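Long-range contact in glycoside Hydrolase (Bacteroides uniformis, PDB 5TA0), which probably hydrolyses agarose, a red-algal galactan, in a human gut bacterium, and is seen here as an engineered variant holding neoagarooctaose: residues P46-H52 and Y366-M372. Numbering follows the deposited sequence.
With AAL (3,6-anhydro-alpha-L-galactopyranose), chain C.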
loop_
_atom_site.group_PDB
_atom_site.type_symbol
_atom_site.label_atom_id
_atom_site.label_comp_id
_atom_site.label_asym_id
_atom_site.label_seq_id
_atom_site.Cartn_x
_atom_site.Cartn_y
_atom_site.Cartn_z
ATOM N N PRO A 46 -10.124 -4.459 8.000
ATOM C CA PRO A 46 -10.179 -5.087 6.676
ATOM C C PRO A 46 -9.291 -4.430 5.624
ATOM O O PRO A 46 -8.677 -5.145 4.801
ATOM C CB PRO A 46 -11.672 -5.001 6.317
ATOM C CG PRO A 46 -12.348 -5.013 7.665
ATOM C CD PRO A 46 -11.482 -4.194 8.530
ATOM N N LYS A 47 -9.201 -3.106 5.641
ATOM C CA LYS A 47 -8.385 -2.371 4.687
ATOM C C LYS A 47 -6.886 -2.602 4.849
ATOM O O LYS A 47 -6.148 -2.481 3.869
ATOM C CB LYS A 47 -8.658 -0.869 4.826
ATOM C CG LYS A 47 -8.235 -0.056 3.631
ATOM C CD LYS A 47 -8.973 1.272 3.632
ATOM C CE LYS A 47 -8.454 2.237 4.687
ATOM N NZ LYS A 47 -9.054 3.605 4.575
ATOM N N PHE A 48 -6.441 -2.905 6.072
ATOM C CA PHE A 48 -5.015 -2.949 6.420
ATOM C C PHE A 48 -4.469 -4.282 6.914
ATOM O O PHE A 48 -3.300 -4.612 6.602
ATOM C CB PHE A 48 -4.692 -1.882 7.463
ATOM C CG PHE A 48 -4.804 -0.478 6.955
ATOM C CD1 PHE A 48 -4.087 -0.052 5.837
ATOM C CD2 PHE A 48 -5.629 0.437 7.596
ATOM C CE1 PHE A 48 -4.181 1.263 5.393
ATOM C CE2 PHE A 48 -5.723 1.749 7.146
ATOM C CZ PHE A 48 -5.005 2.155 6.043
ATOM N N ILE A 49 -5.228 -5.022 7.706
ATOM C CA ILE A 49 -4.727 -6.296 8.278
ATOM C C ILE A 49 -5.302 -7.435 7.454
ATOM O O ILE A 49 -6.342 -8.024 7.755
ATOM C CB ILE A 49 -5.044 -6.453 9.758
ATOM C CG1 ILE A 49 -4.614 -5.201 10.539
ATOM C CG2 ILE A 49 -4.391 -7.738 10.283
ATOM C CD1 ILE A 49 -3.153 -4.816 10.435
ATOM N N ASN A 50 -4.596 -7.732 6.369
ATOM C CA ASN A 50 -5.086 -8.629 5.362
ATOM C C ASN A 50 -3.903 -9.304 4.665
ATOM O O ASN A 50 -2.737 -8.993 4.971
ATOM C CB ASN A 50 -5.995 -7.878 4.387
ATOM C CG ASN A 50 -5.266 -6.731 3.734
ATOM O OD1 ASN A 50 -4.180 -6.951 3.162
ATOM N ND2 ASN A 50 -5.796 -5.517 3.818
ATOM N N PHE A 51 -4.182 -10.232 3.745
ATOM C CA PHE A 51 -3.134 -10.857 2.935
ATOM C C PHE A 51 -3.699 -11.342 1.613
ATOM O O PHE A 51 -4.931 -11.307 1.383
ATOM C CB PHE A 51 -2.346 -11.940 3.697
ATOM C CG PHE A 51 -3.061 -13.255 3.938
ATOM C CD1 PHE A 51 -2.512 -14.461 3.503
ATOM C CD2 PHE A 51 -4.231 -13.316 4.686
ATOM C CE1 PHE A 51 -3.108 -15.682 3.810
ATOM C CE2 PHE A 51 -4.838 -14.540 4.969
ATOM C CZ PHE A 51 -4.288 -15.716 4.522
ATOM N N HIS A 52 -2.779 -11.745 0.731
ATOM C CA HIS A 52 -3.093 -12.009 -0.681
ATOM C C HIS A 52 -3.533 -13.455 -0.820
ATOM O O HIS A 52 -2.784 -14.301 -1.297
ATOM C CB HIS A 52 -1.856 -11.690 -1.529
ATOM C CG HIS A 52 -2.102 -11.638 -3.006
ATOM N ND1 HIS A 52 -2.599 -12.698 -3.736
ATOM C CD2 HIS A 52 -1.948 -10.626 -3.887
ATOM C CE1 HIS A 52 -2.711 -12.348 -5.005
ATOM N NE2 HIS A 52 -2.296 -11.106 -5.120
ATOM N N TYR A 366 -7.489 0.403 -0.018
ATOM C CA TYR A 366 -7.059 -0.975 0.277
ATOM C C TYR A 366 -5.543 -1.017 0.189
ATOM O O TYR A 366 -4.979 -0.444 -0.755
ATOM C CB TYR A 366 -7.614 -1.932 -0.801
ATOM C CG TYR A 366 -8.180 -3.265 -0.352
ATOM C CD1 TYR A 366 -9.279 -3.797 -0.988
ATOM C CD2 TYR A 366 -7.604 -4.003 0.666
ATOM C CE1 TYR A 366 -9.794 -5.024 -0.641
ATOM C CE2 TYR A 366 -8.117 -5.224 1.052
ATOM C CZ TYR A 366 -9.193 -5.753 0.382
ATOM O OH TYR A 366 -9.655 -7.001 0.774
ATOM N N ALA A 367 -4.877 -1.656 1.130
ATOM C CA ALA A 367 -3.431 -1.851 1.053
ATOM C C ALA A 367 -3.183 -3.286 1.479
ATOM O O ALA A 367 -3.618 -3.676 2.592
ATOM C CB ALA A 367 -2.692 -0.868 1.940
ATOM N N MET A 368 -2.526 -4.090 0.640
ATOM C CA MET A 368 -2.419 -5.530 0.877
ATOM C C MET A 368 -0.971 -5.981 0.872
ATOM O O MET A 368 -0.320 -5.991 -0.185
ATOM C CB MET A 368 -3.211 -6.291 -0.181
ATOM C CG MET A 368 -3.341 -7.796 0.005
ATOM S SD MET A 368 -4.651 -8.503 -1.014
ATOM C CE MET A 368 -6.085 -7.906 -0.118
ATOM N N PRO A 369 -0.450 -6.367 2.049
ATOM C CA PRO A 369 0.912 -6.918 2.049
ATOM C C PRO A 369 1.001 -8.124 1.130
ATOM O O PRO A 369 0.081 -8.961 1.093
ATOM C CB PRO A 369 1.110 -7.343 3.490
ATOM C CG PRO A 369 0.115 -6.611 4.296
ATOM C CD PRO A 369 -1.055 -6.364 3.395
ATOM N N PHE A 370 2.085 -8.238 0.368
ATOM C CA PHE A 370 2.250 -9.372 -0.521
ATOM C C PHE A 370 2.775 -10.570 0.253
ATOM O O PHE A 370 3.967 -10.800 0.398
ATOM C CB PHE A 370 3.080 -9.084 -1.762
ATOM C CG PHE A 370 3.008 -10.208 -2.744
ATOM C CD1 PHE A 370 1.771 -10.618 -3.253
ATOM C CD2 PHE A 370 4.140 -10.932 -3.091
ATOM C CE1 PHE A 370 1.677 -11.673 -4.135
ATOM C CE2 PHE A 370 4.048 -11.979 -3.995
ATOM C CZ PHE A 370 2.811 -12.368 -4.501
ATOM N N ALA A 371 1.819 -11.318 0.756
ATOM C CA ALA A 371 2.047 -12.580 1.433
ATOM C C ALA A 371 0.911 -13.483 0.997
ATOM O O ALA A 371 -0.268 -13.111 1.170
ATOM C CB ALA A 371 2.012 -12.384 2.929
ATOM N N MET A 372 1.239 -14.618 0.387
ATOM C CA MET A 372 0.240 -15.605 -0.050
ATOM C C MET A 372 0.153 -16.696 1.000
ATOM O O MET A 372 1.057 -16.822 1.836
ATOM C CB MET A 372 0.630 -16.141 -1.409
ATOM C CG MET A 372 0.623 -15.043 -2.475
ATOM S SD MET A 372 0.762 -15.626 -4.180
ATOM C CE MET A 372 -0.914 -16.215 -4.408
HETATM C C1 AAL C . 1.696 -12.009 -8.774
HETATM C C2 AAL C . 0.542 -11.948 -9.796
HETATM C C3 AAL C . -0.569 -12.929 -9.461
HETATM C C4 AAL C . 0.018 -14.307 -9.252
HETATM C C5 AAL C . 0.708 -14.094 -7.942
HETATM C C6 AAL C . -0.321 -13.328 -7.174
HETATM O O2 AAL C . 1.007 -12.268 -11.112
HETATM O O3 AAL C . -1.072 -12.609 -8.159
HETATM O O4 AAL C . -1.057 -15.253 -9.073
HETATM O O5 AAL C . 1.861 -13.263 -8.106
HETATM O O HOH W 1 -10.524 -6.664 3.358
HETATM O O HOH W 2 -2.058 -3.046 4.774
#
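Asn-50 reaches across to strand 364-369 with its side-chain amide, and ND2 makes two hydrogen bonds: one to Ala-367 O (3.1 Å), approached from above the carbonyl plane, and one back to Pro-46 O (3.1 Å). Both acceptors lie close to the plane of the amide, which fixes its rotation; with chi1 at 58°, CG sits between the backbone N and the carbonyl carbon, which carries the amide over to Ala-367 and Met-368. OD1 rests against Met-368 CA and Pro-369 CD, while the edge of the Tyr-366 ring meets ND2. Replacing this asparagine with alanine would probably cost Ala-367 O and Pro-46 O their amide donor and open a gap beside Met-368 and Pro-369. Two main-chain bonds flank the amide: Ala-367 N to Lys-47 O, and His-52 N to Ala-371 O (2.9 Å). One water bridges Phe-48 O and Ala-367 O; a second lies within hydrogen-bonding distance of Pro-46 O and Tyr-366 OH, which also bonds to Asn-135.

Strands 50-51 and 364-369 are the first and last of eight parallel strands, as in a (beta/alpha)8 barrel, and here the closure is made by the Asn-50 amide and single main-chain bonds. Helix 340-358 packs beside it, against Phe-48 and Ala-367.

Apolar and aromatic contacts continue toward the glycan. Phe-370 turns its edge to one face of the His-52 imidazole in a T-shaped pair, centroids 5.3 Å apart and planes at 87°. The sulfurs of Met-368 and Met-372 approach the same ring obliquely, Met-372 running alongside it. His-52 CG lies anti to backbone N (chi1 -168°), an orientation that brings CE1 to 3.4 Å from C6 of the anhydrogalactose, while NE2 bonds to Arg-83. Met-372 SD and Phe-370 CZ border the same sugar, 3.9 Å from C6 and 3.8 Å from O5.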